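Long-range contacts in tRNA (guanine(6)-N2)-methyltransferase (Thermus thermophilus, PDB 3TMA), which transfers a methyl group from S-adenosyl-L-methionine to the N2 atom of the guanosine at position 6 of tRNA(Phe): residues G291-Y296 / P320-R325; F299-L304 / A326-F331; A314-R319 / V344-F349. All coordinates share one frame; numbering follows the deposited sequence. Where two conformers were deposited one is given.

Contact 1: residues G291-Y296 / P320-R325; sequences GLFHLY and PALLKR
L322 reaches across to F293 and Y296 in an apolar helix-helix contact, where helix 290-305 packs beside helix 320-326 against the sheet of the Rossmann-fold methyltransferase domain. The axes of the two short segments cross at -49° and come within 9.5 Å of each other. L322 points into the other helix and divides its branches: CD1 meets CD1 of F293 at 3.7 Å, while CD2 touches both L292 CD2 and Y296 CE2. On the buried side, Y296 offers a ring face to L323, whose CD2 sits over the ring centre, 4.0 Å from the centroid, in a CH-pi contact. CG of Y296 is anti to its carbonyl carbon (chi1 -81°), which turns the ring toward the second helix and brings ring atom CD2 within 3.8 Å of L323 CA. Toward solvent, the aliphatic part of R325 takes over: its CG is 3.5 Å from F293 CE1, and its guanidinium plane is turned 73° from that ring. Y296 OH bonds to T317 OG1 on the neighbouring strand. No hydrogen bond joins the two segments, so their attraction rests on dispersion and the burial of carbon surface, with the tyrosine's polar end satisfied by the sheet.

Contact 2: residues F299-L304 / A326-F331; sequences FLRGAL and ALPPGF
R301 NH1 donates a 2.9 Å hydrogen bond to A326 O, near the start of the segment that leads to strand 331-338. The bond is nearly straight (164° at the hydrogen), and the oxygen lies close to the guanidinium plane. A water bridges the second amino group, accepting from R301 NH2 and donating to L327 O at 2.8 Å. P328 CB covers one face of the same guanidinium, 3.8 Å above its centre, as the extended arginine and the proline run past each other in opposite directions. Within its own helix, R301 NH1 also bonds to W297 O.

Most of the rest is apolar. L300 CB touches P328 CD at 3.7 Å, and its CD1 reaches the side chains of A326 and L327. The type I turn from P328 to F331 brings the phenylalanine back beneath L304: CD1 of that leucine stands over the ring centre, 3.7 Å from the centroid and only 3° off the normal, a CH-pi contact. With CG of L304 anti to the backbone N (chi1 -175°), its other methyl, CD2, extends to P328 CG. At the edge of the F331 ring, CE2 comes 3.5 Å from L300 O. The arginine thus ties two successive carbonyls, A326 O and L327 O, to the helix, one directly and one through water, while L300, L304 and F331 supply carbon contacts around it.

Contact 3: residues A314-R319 / V344-F349; sequences ALLTLR and VYPRVF
Four backbone hydrogen bonds join L315 to F349 and T317 to R347, pairing strand 312-317 with strand 347-353 in the antiparallel part of the methyltransferase sheet. L315 N to F349 O, F349 N to L315 O, T317 N to R347 O and R347 N to T317 O all measure 2.9 Å. Between these hydrogen-bonded pairs lies the non-hydrogen-bonded pair L316 and V348, where CA-H...O contacts add to the backbone links, the shortest from V348 CA to L315 O at 3.2 Å.

Apolar contacts occupy both faces. On the L316 face, CD1 of that leucine touches P346 CG and V348 CG2, each at 3.6 Å. L316 and P346 lie alongside, pointing the same way, and L316 also lies close to N279, which probably binds S-adenosyl-L-methionine. On the other face, T317 CG2 meets F349 CE2 at 3.7 Å, and the edge of the F349 ring faces L315 CD1.

Two side-chain bonds lie within the segments. With T317 chi1 at 174°, OG1 swings away from its own N and accepts from R319 N in an ST turn, while CG2 is turned to F349. R347 NH1 donates to Y345 O. Cohesion here is therefore backbone bonding flanked by hydrocarbon, with T317 OG1 holding the turn.

All three contacts lie in the methyltransferase domain. Contact 3 is the most deeply placed and joins neighbouring strands through backbone bonds; contacts 1 and 2, both partly buried, use successive parts of helix 290-305. Contact 1 is wholly apolar between helices, whereas contact 2, where that helix meets the segment leading to strand 331-338, adds an arginine-carbonyl hydrogen bond and a water bridge. A326 joins those two, its CB packing on F293 and Y296. L315 of contact 3 lies under L323 and L300, so the sheet meets contacts 1 and 2 through leucines. Along the chain, strand 312-317 leads through a two-residue turn into helix 320-326, carrying contact 3 into contact 1.

Contact 1: residues G291-Y296 / P320-R325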
loop_
_atom_site.group_PDB
_atom_site.type_symbol
_atom_site.label_atom_id
_atom_site.label_comp_id
_atom_site.label_asym_id
_atom_site.label_seq_id
_atom_site.Cartn_x
_atom_site.Cartn_y
_atom_site.Cartn_z
ATOM N N GLY A 291 -14.853 -26.810 -0.622
ATOM C CA GLY A 291 -13.435 -27.018 -0.906
ATOM C C GLY A 291 -12.615 -25.927 -0.244
ATOM O O GLY A 291 -11.553 -26.189 0.321
ATOM N N LEU A 292 -13.114 -24.697 -0.316
ATOM C CA LEU A 292 -12.471 -23.593 0.361
ATOM C C LEU A 292 -12.462 -23.757 1.882
ATOM O O LEU A 292 -11.444 -23.520 2.520
ATOM C CB LEU A 292 -13.098 -22.265 -0.035
ATOM C CG LEU A 292 -12.273 -21.036 0.311
ATOM C CD1 LEU A 292 -10.868 -21.072 -0.348
ATOM C CD2 LEU A 292 -13.052 -19.820 -0.130
ATOM N N PHE A 293 -13.571 -24.195 2.455
ATOM C CA PHE A 293 -13.640 -24.406 3.894
ATOM C C PHE A 293 -12.618 -25.443 4.340
ATOM O O PHE A 293 -12.013 -25.301 5.409
ATOM C CB PHE A 293 -15.048 -24.847 4.335
ATOM C CG PHE A 293 -15.136 -25.184 5.814
ATOM C CD1 PHE A 293 -15.096 -24.170 6.777
ATOM C CD2 PHE A 293 -15.233 -26.493 6.241
ATOM C CE1 PHE A 293 -15.178 -24.460 8.134
ATOM C CE2 PHE A 293 -15.323 -26.798 7.603
ATOM C CZ PHE A 293 -15.274 -25.782 8.549
ATOM N N HIS A 294 -12.461 -26.484 3.520
ATOM C CA HIS A 294 -11.512 -27.552 3.819
ATOM C C HIS A 294 -10.069 -27.082 3.689
ATOM O O HIS A 294 -9.202 -27.545 4.432
ATOM C CB HIS A 294 -11.746 -28.799 2.953
ATOM C CG HIS A 294 -10.830 -29.943 3.284
ATOM N ND1 HIS A 294 -11.065 -30.808 4.333
ATOM C CD2 HIS A 294 -9.664 -30.345 2.721
ATOM C CE1 HIS A 294 -10.105 -31.716 4.377
ATOM N NE2 HIS A 294 -9.234 -31.448 3.418
ATOM N N LEU A 295 -9.797 -26.169 2.772
ATOM C CA LEU A 295 -8.438 -25.601 2.702
ATOM C C LEU A 295 -8.159 -24.761 3.935
ATOM O O LEU A 295 -7.075 -24.876 4.524
ATOM C CB LEU A 295 -8.220 -24.783 1.424
ATOM C CG LEU A 295 -6.999 -23.831 1.302
ATOM C CD1 LEU A 295 -5.673 -24.557 1.384
ATOM C CD2 LEU A 295 -7.114 -23.133 -0.023
ATOM N N TYR A 296 -9.131 -23.929 4.339
ATOM C CA TYR A 296 -8.945 -23.099 5.543
ATOM C C TYR A 296 -8.734 -24.001 6.763
ATOM O O TYR A 296 -7.901 -23.720 7.624
ATOM C CB TYR A 296 -10.180 -22.249 5.822
ATOM C CG TYR A 296 -10.295 -20.969 5.016
ATOM C CD1 TYR A 296 -9.295 -20.573 4.140
ATOM C CD2 TYR A 296 -11.447 -20.180 5.107
ATOM C CE1 TYR A 296 -9.392 -19.359 3.441
ATOM C CE2 TYR A 296 -11.569 -18.986 4.393
ATOM C CZ TYR A 296 -10.527 -18.582 3.563
ATOM O OH TYR A 296 -10.658 -17.408 2.839
ATOM N N PRO A 320 -14.681 -13.701 5.936
ATOM C CA PRO A 320 -14.406 -13.727 7.377
ATOM C C PRO A 320 -15.270 -14.709 8.167
ATOM O O PRO A 320 -14.757 -15.379 9.082
ATOM C CB PRO A 320 -14.645 -12.273 7.826
ATOM C CG PRO A 320 -15.556 -11.691 6.771
ATOM C CD PRO A 320 -15.127 -12.369 5.484
ATOM N N ALA A 321 -16.543 -14.857 7.802
ATOM C CA ALA A 321 -17.390 -15.800 8.510
ATOM C C ALA A 321 -16.876 -17.244 8.343
ATOM O O ALA A 321 -16.840 -18.030 9.285
ATOM C CB ALA A 321 -18.831 -15.681 8.044
ATOM N N LEU A 322 -16.502 -17.606 7.133
ATOM C CA LEU A 322 -16.019 -18.953 6.890
ATOM C C LEU A 322 -14.673 -19.191 7.592
ATOM O O LEU A 322 -14.402 -20.279 8.109
ATOM C CB LEU A 322 -15.826 -19.152 5.390
ATOM C CG LEU A 322 -15.622 -20.587 4.937
ATOM C CD1 LEU A 322 -16.925 -21.388 5.230
ATOM C CD2 LEU A 322 -15.328 -20.551 3.448
ATOM N N LEU A 323 -13.789 -18.210 7.501
ATOM C CA LEU A 323 -12.499 -18.281 8.198
ATOM C C LEU A 323 -12.707 -18.513 9.683
ATOM O O LEU A 323 -12.038 -19.344 10.297
ATOM C CB LEU A 323 -11.711 -16.976 8.000
ATOM C CG LEU A 323 -10.240 -16.919 8.456
ATOM C CD1 LEU A 323 -10.064 -17.030 9.954
ATOM C CD2 LEU A 323 -9.479 -18.011 7.741
ATOM N N LYS A 324 -13.603 -17.742 10.276
ATOM C CA LYS A 324 -13.843 -17.852 11.709
ATOM C C LYS A 324 -14.480 -19.171 12.102
ATOM O O LYS A 324 -14.105 -19.765 13.108
ATOM C CB LYS A 324 -14.608 -16.642 12.243
ATOM C CG LYS A 324 -13.816 -15.352 12.009
ATOM C CD LYS A 324 -14.071 -14.324 13.097
ATOM C CE LYS A 324 -14.850 -13.164 12.569
ATOM N NZ LYS A 324 -16.157 -13.650 12.110
ATOM N N ARG A 325 -15.399 -19.658 11.280
ATOM C CA ARG A 325 -15.889 -20.991 11.430
ATOM C C ARG A 325 -14.784 -22.072 11.453
ATOM O O ARG A 325 -14.894 -23.044 12.206
ATOM C CB ARG A 325 -16.895 -21.273 10.303
ATOM C CG ARG A 325 -17.383 -22.720 10.187
ATOM C CD ARG A 325 -18.644 -23.001 11.018
ATOM N NE ARG A 325 -19.734 -22.128 10.600
ATOM C CZ ARG A 325 -20.937 -22.544 10.215
ATOM N NH1 ARG A 325 -21.830 -21.653 9.814
ATOM N NH2 ARG A 325 -21.258 -23.838 10.246
#

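Contact 2: residues F299-L304 / A326-F331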
loop_
_atom_site.group_PDB
_atom_site.type_symbol
_atom_site.label_atom_id
_atom_site.label_comp_id
_atom_site.label_asym_id
_atom_site.label_seq_id
_atom_site.Cartn_x
_atom_site.Cartn_y
_atom_site.Cartn_z
ATOM N N PHE A 299 -5.247 -25.659 6.558
ATOM C CA PHE A 299 -4.214 -24.664 6.654
ATOM C C PHE A 299 -4.118 -24.111 8.081
ATOM O O PHE A 299 -3.025 -23.951 8.609
ATOM C CB PHE A 299 -4.424 -23.504 5.659
ATOM C CG PHE A 299 -3.672 -22.246 6.051
ATOM C CD1 PHE A 299 -2.294 -22.204 5.963
ATOM C CD2 PHE A 299 -4.353 -21.132 6.506
ATOM C CE1 PHE A 299 -1.583 -21.085 6.353
ATOM C CE2 PHE A 299 -3.673 -19.995 6.902
ATOM C CZ PHE A 299 -2.277 -19.979 6.865
ATOM N N LEU A 300 -5.246 -23.766 8.699
ATOM C CA LEU A 300 -5.140 -23.120 10.024
ATOM C C LEU A 300 -4.600 -24.097 11.059
ATOM O O LEU A 300 -3.946 -23.697 12.008
ATOM C CB LEU A 300 -6.477 -22.568 10.496
ATOM C CG LEU A 300 -6.938 -21.364 9.669
ATOM C CD1 LEU A 300 -8.440 -21.121 9.877
ATOM C CD2 LEU A 300 -6.074 -20.112 9.981
ATOM N N ARG A 301 -4.944 -25.372 10.925
ATOM C CA ARG A 301 -4.408 -26.355 11.860
ATOM C C ARG A 301 -2.909 -26.592 11.685
ATOM O O ARG A 301 -2.180 -26.747 12.672
ATOM C CB ARG A 301 -5.241 -27.651 11.869
ATOM C CG ARG A 301 -6.516 -27.452 12.727
ATOM C CD ARG A 301 -7.681 -28.351 12.296
ATOM N NE ARG A 301 -8.867 -27.920 13.031
ATOM C CZ ARG A 301 -9.566 -26.823 12.737
ATOM N NH1 ARG A 301 -9.213 -26.043 11.693
ATOM N NH2 ARG A 301 -10.573 -26.479 13.519
ATOM N N GLY A 302 -2.455 -26.623 10.438
ATOM C CA GLY A 302 -1.018 -26.694 10.168
ATOM C C GLY A 302 -0.317 -25.455 10.722
ATOM O O GLY A 302 0.809 -25.545 11.267
ATOM N N ALA A 303 -0.952 -24.287 10.576
ATOM C CA ALA A 303 -0.304 -23.046 11.030
ATOM C C ALA A 303 -0.130 -23.094 12.540
ATOM O O ALA A 303 0.937 -22.768 13.052
ATOM C CB ALA A 303 -1.131 -21.801 10.649
ATOM N N LEU A 304 -1.164 -23.534 13.249
ATOM C CA LEU A 304 -1.114 -23.630 14.711
ATOM C C LEU A 304 -0.001 -24.569 15.161
ATOM O O LEU A 304 0.661 -24.330 16.187
ATOM C CB LEU A 304 -2.465 -24.155 15.255
ATOM C CG LEU A 304 -2.599 -24.183 16.775
ATOM C CD1 LEU A 304 -2.759 -22.777 17.300
ATOM C CD2 LEU A 304 -3.814 -25.029 17.190
ATOM N N ALA A 326 -13.735 -21.909 10.633
ATOM C CA ALA A 326 -12.650 -22.877 10.533
ATOM C C ALA A 326 -11.539 -22.744 11.579
ATOM O O ALA A 326 -10.603 -23.544 11.582
ATOM C CB ALA A 326 -12.043 -22.823 9.111
ATOM N N LEU A 327 -11.550 -21.665 12.366
ATOM C CA LEU A 327 -10.475 -21.405 13.336
ATOM C C LEU A 327 -10.395 -22.496 14.382
ATOM O O LEU A 327 -11.413 -22.794 15.019
ATOM C CB LEU A 327 -10.728 -20.102 14.076
ATOM C CG LEU A 327 -10.287 -18.782 13.468
ATOM C CD1 LEU A 327 -10.681 -17.601 14.372
ATOM C CD2 LEU A 327 -8.756 -18.801 13.266
ATOM N N PRO A 328 -9.189 -23.071 14.613
ATOM C CA PRO A 328 -9.153 -23.959 15.762
ATOM C C PRO A 328 -9.120 -23.170 17.069
ATOM O O PRO A 328 -8.695 -21.999 17.082
ATOM C CB PRO A 328 -7.863 -24.777 15.554
ATOM C CG PRO A 328 -6.988 -23.904 14.676
ATOM C CD PRO A 328 -7.968 -23.167 13.776
ATOM N N PRO A 329 -9.560 -23.794 18.172
ATOM C CA PRO A 329 -9.677 -23.060 19.443
ATOM C C PRO A 329 -8.319 -22.729 20.125
ATOM O O PRO A 329 -8.274 -21.906 21.052
ATOM C CB PRO A 329 -10.545 -23.993 20.313
ATOM C CG PRO A 329 -10.429 -25.356 19.674
ATOM C CD PRO A 329 -10.302 -25.074 18.196
ATOM N N GLY A 330 -7.225 -23.330 19.669
ATOM C CA GLY A 330 -5.901 -22.924 20.148
ATOM C C GLY A 330 -5.446 -21.504 19.738
ATOM O O GLY A 330 -4.426 -21.031 20.224
ATOM N N PHE A 331 -6.146 -20.879 18.792
ATOM C CA PHE A 331 -5.884 -19.488 18.391
ATOM C C PHE A 331 -6.779 -18.499 19.139
ATOM O O PHE A 331 -7.966 -18.768 19.348
ATOM C CB PHE A 331 -6.136 -19.326 16.866
ATOM C CG PHE A 331 -4.963 -19.723 16.001
ATOM C CD1 PHE A 331 -3.714 -19.127 16.185
ATOM C CD2 PHE A 331 -5.128 -20.616 14.948
ATOM C CE1 PHE A 331 -2.641 -19.435 15.331
ATOM C CE2 PHE A 331 -4.074 -20.942 14.111
ATOM C CZ PHE A 331 -2.817 -20.359 14.305
HETATM O O HOH W 1 -13.090 -24.691 13.730
#

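Contact 3: residues A314-R319 / V344-F349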
loop_
_atom_site.group_PDB
_atom_site.type_symbol
_atom_site.label_atom_id
_atom_site.label_comp_id
_atom_site.label_asym_id
_atom_site.label_seq_id
_atom_site.Cartn_x
_atom_site.Cartn_y
_atom_site.Cartn_z
ATOM N N ALA A 314 -0.879 -13.323 10.434
ATOM C CA ALA A 314 -1.688 -12.243 9.846
ATOM C C ALA A 314 -2.263 -12.793 8.542
ATOM O O ALA A 314 -1.520 -13.279 7.683
ATOM C CB ALA A 314 -0.814 -10.977 9.571
ATOM N N LEU A 315 -3.554 -12.739 8.417
ATOM C CA LEU A 315 -4.129 -13.282 7.241
ATOM C C LEU A 315 -5.159 -12.428 6.567
ATOM O O LEU A 315 -5.880 -11.722 7.191
ATOM C CB LEU A 315 -4.580 -14.737 7.425
ATOM C CG LEU A 315 -5.961 -15.156 7.897
ATOM C CD1 LEU A 315 -7.037 -14.653 6.895
ATOM C CD2 LEU A 315 -5.925 -16.676 7.932
ATOM N N LEU A 316 -5.187 -12.521 5.262
ATOM C CA LEU A 316 -6.128 -11.697 4.478
ATOM C C LEU A 316 -7.229 -12.593 3.891
ATOM O O LEU A 316 -6.909 -13.648 3.297
ATOM C CB LEU A 316 -5.298 -11.046 3.362
ATOM C CG LEU A 316 -5.731 -9.925 2.437
ATOM C CD1 LEU A 316 -6.233 -8.665 3.145
ATOM C CD2 LEU A 316 -4.466 -9.623 1.653
ATOM N N THR A 317 -8.503 -12.221 4.027
ATOM C CA THR A 317 -9.572 -13.054 3.465
ATOM C C THR A 317 -10.812 -12.235 3.069
ATOM O O THR A 317 -11.248 -11.366 3.824
ATOM C CB THR A 317 -10.025 -14.211 4.480
ATOM O OG1 THR A 317 -11.161 -14.908 3.951
ATOM C CG2 THR A 317 -10.440 -13.613 5.825
ATOM N N LEU A 318 -11.421 -12.604 1.947
ATOM C CA LEU A 318 -12.750 -12.119 1.579
ATOM C C LEU A 318 -13.891 -12.816 2.293
ATOM O O LEU A 318 -15.075 -12.394 2.181
ATOM C CB LEU A 318 -12.959 -12.153 0.043
ATOM C CG LEU A 318 -12.151 -11.049 -0.679
ATOM C CD1 LEU A 318 -11.925 -11.415 -2.164
ATOM C CD2 LEU A 318 -12.845 -9.685 -0.524
ATOM N N ARG A 319 -13.570 -13.876 3.041
ATOM C CA ARG A 319 -14.620 -14.689 3.665
ATOM C C ARG A 319 -14.435 -14.800 5.193
ATOM O O ARG A 319 -14.137 -15.884 5.701
ATOM C CB ARG A 319 -14.625 -16.077 3.015
ATOM C CG ARG A 319 -15.172 -16.073 1.570
ATOM C CD ARG A 319 -15.157 -17.461 0.970
ATOM N NE ARG A 319 -15.615 -17.471 -0.415
ATOM C CZ ARG A 319 -16.871 -17.643 -0.809
ATOM N NH1 ARG A 319 -17.870 -17.843 0.068
ATOM N NH2 ARG A 319 -17.115 -17.643 -2.105
ATOM N N VAL A 344 -12.290 -4.109 -3.754
ATOM C CA VAL A 344 -13.105 -4.901 -2.838
ATOM C C VAL A 344 -12.533 -4.837 -1.431
ATOM O O VAL A 344 -11.510 -4.166 -1.228
ATOM C CB VAL A 344 -13.376 -6.363 -3.346
ATOM C CG1 VAL A 344 -14.039 -6.324 -4.743
ATOM C CG2 VAL A 344 -12.095 -7.216 -3.388
ATOM N N TYR A 345 -13.198 -5.452 -0.444
ATOM C CA TYR A 345 -12.828 -5.199 0.951
ATOM C C TYR A 345 -12.546 -6.476 1.764
ATOM O O TYR A 345 -13.395 -6.917 2.574
ATOM C CB TYR A 345 -13.924 -4.379 1.638
ATOM C CG TYR A 345 -13.938 -2.946 1.210
ATOM C CD1 TYR A 345 -14.537 -2.577 0.028
ATOM C CD2 TYR A 345 -13.301 -1.961 1.967
ATOM C CE1 TYR A 345 -14.602 -1.234 -0.370
ATOM C CE2 TYR A 345 -13.356 -0.610 1.574
ATOM C CZ TYR A 345 -14.008 -0.273 0.407
ATOM O OH TYR A 345 -14.057 1.034 -0.020
ATOM N N PRO A 346 -11.345 -7.047 1.590
ATOM C CA PRO A 346 -10.988 -8.161 2.467
ATOM C C PRO A 346 -10.793 -7.710 3.922
ATOM O O PRO A 346 -10.620 -6.505 4.185
ATOM C CB PRO A 346 -9.669 -8.648 1.894
ATOM C CG PRO A 346 -9.086 -7.469 1.219
ATOM C CD PRO A 346 -10.280 -6.751 0.611
ATOM N N ARG A 347 -10.846 -8.668 4.842
ATOM C CA ARG A 347 -10.472 -8.422 6.228
ATOM C C ARG A 347 -9.041 -8.888 6.434
ATOM O O ARG A 347 -8.593 -9.837 5.762
ATOM C CB ARG A 347 -11.421 -9.223 7.153
ATOM C CG ARG A 347 -12.737 -8.474 7.456
ATOM C CD ARG A 347 -13.616 -8.280 6.205
ATOM N NE ARG A 347 -14.936 -7.766 6.592
ATOM C CZ ARG A 347 -15.566 -6.751 6.018
ATOM N NH1 ARG A 347 -15.149 -6.273 4.850
ATOM N NH2 ARG A 347 -16.699 -6.297 6.560
ATOM N N VAL A 348 -8.310 -8.224 7.328
ATOM C CA VAL A 348 -7.041 -8.790 7.855
ATOM C C VAL A 348 -7.329 -9.246 9.294
ATOM O O VAL A 348 -7.864 -8.474 10.120
ATOM C CB VAL A 348 -5.861 -7.772 7.897
ATOM C CG1 VAL A 348 -4.619 -8.418 8.598
ATOM C CG2 VAL A 348 -5.463 -7.320 6.447
ATOM N N PHE A 349 -7.013 -10.498 9.583
ATOM C CA PHE A 349 -7.113 -10.988 10.968
ATOM C C PHE A 349 -5.721 -11.246 11.491
ATOM O O PHE A 349 -4.892 -11.739 10.743
ATOM C CB PHE A 349 -7.887 -12.323 10.946
ATOM C CG PHE A 349 -9.363 -12.161 10.608
ATOM C CD1 PHE A 349 -10.194 -11.385 11.392
ATOM C CD2 PHE A 349 -9.927 -12.833 9.541
ATOM C CE1 PHE A 349 -11.601 -11.250 11.103
ATOM C CE2 PHE A 349 -11.334 -12.724 9.280
ATOM C CZ PHE A 349 -12.144 -11.915 10.060
#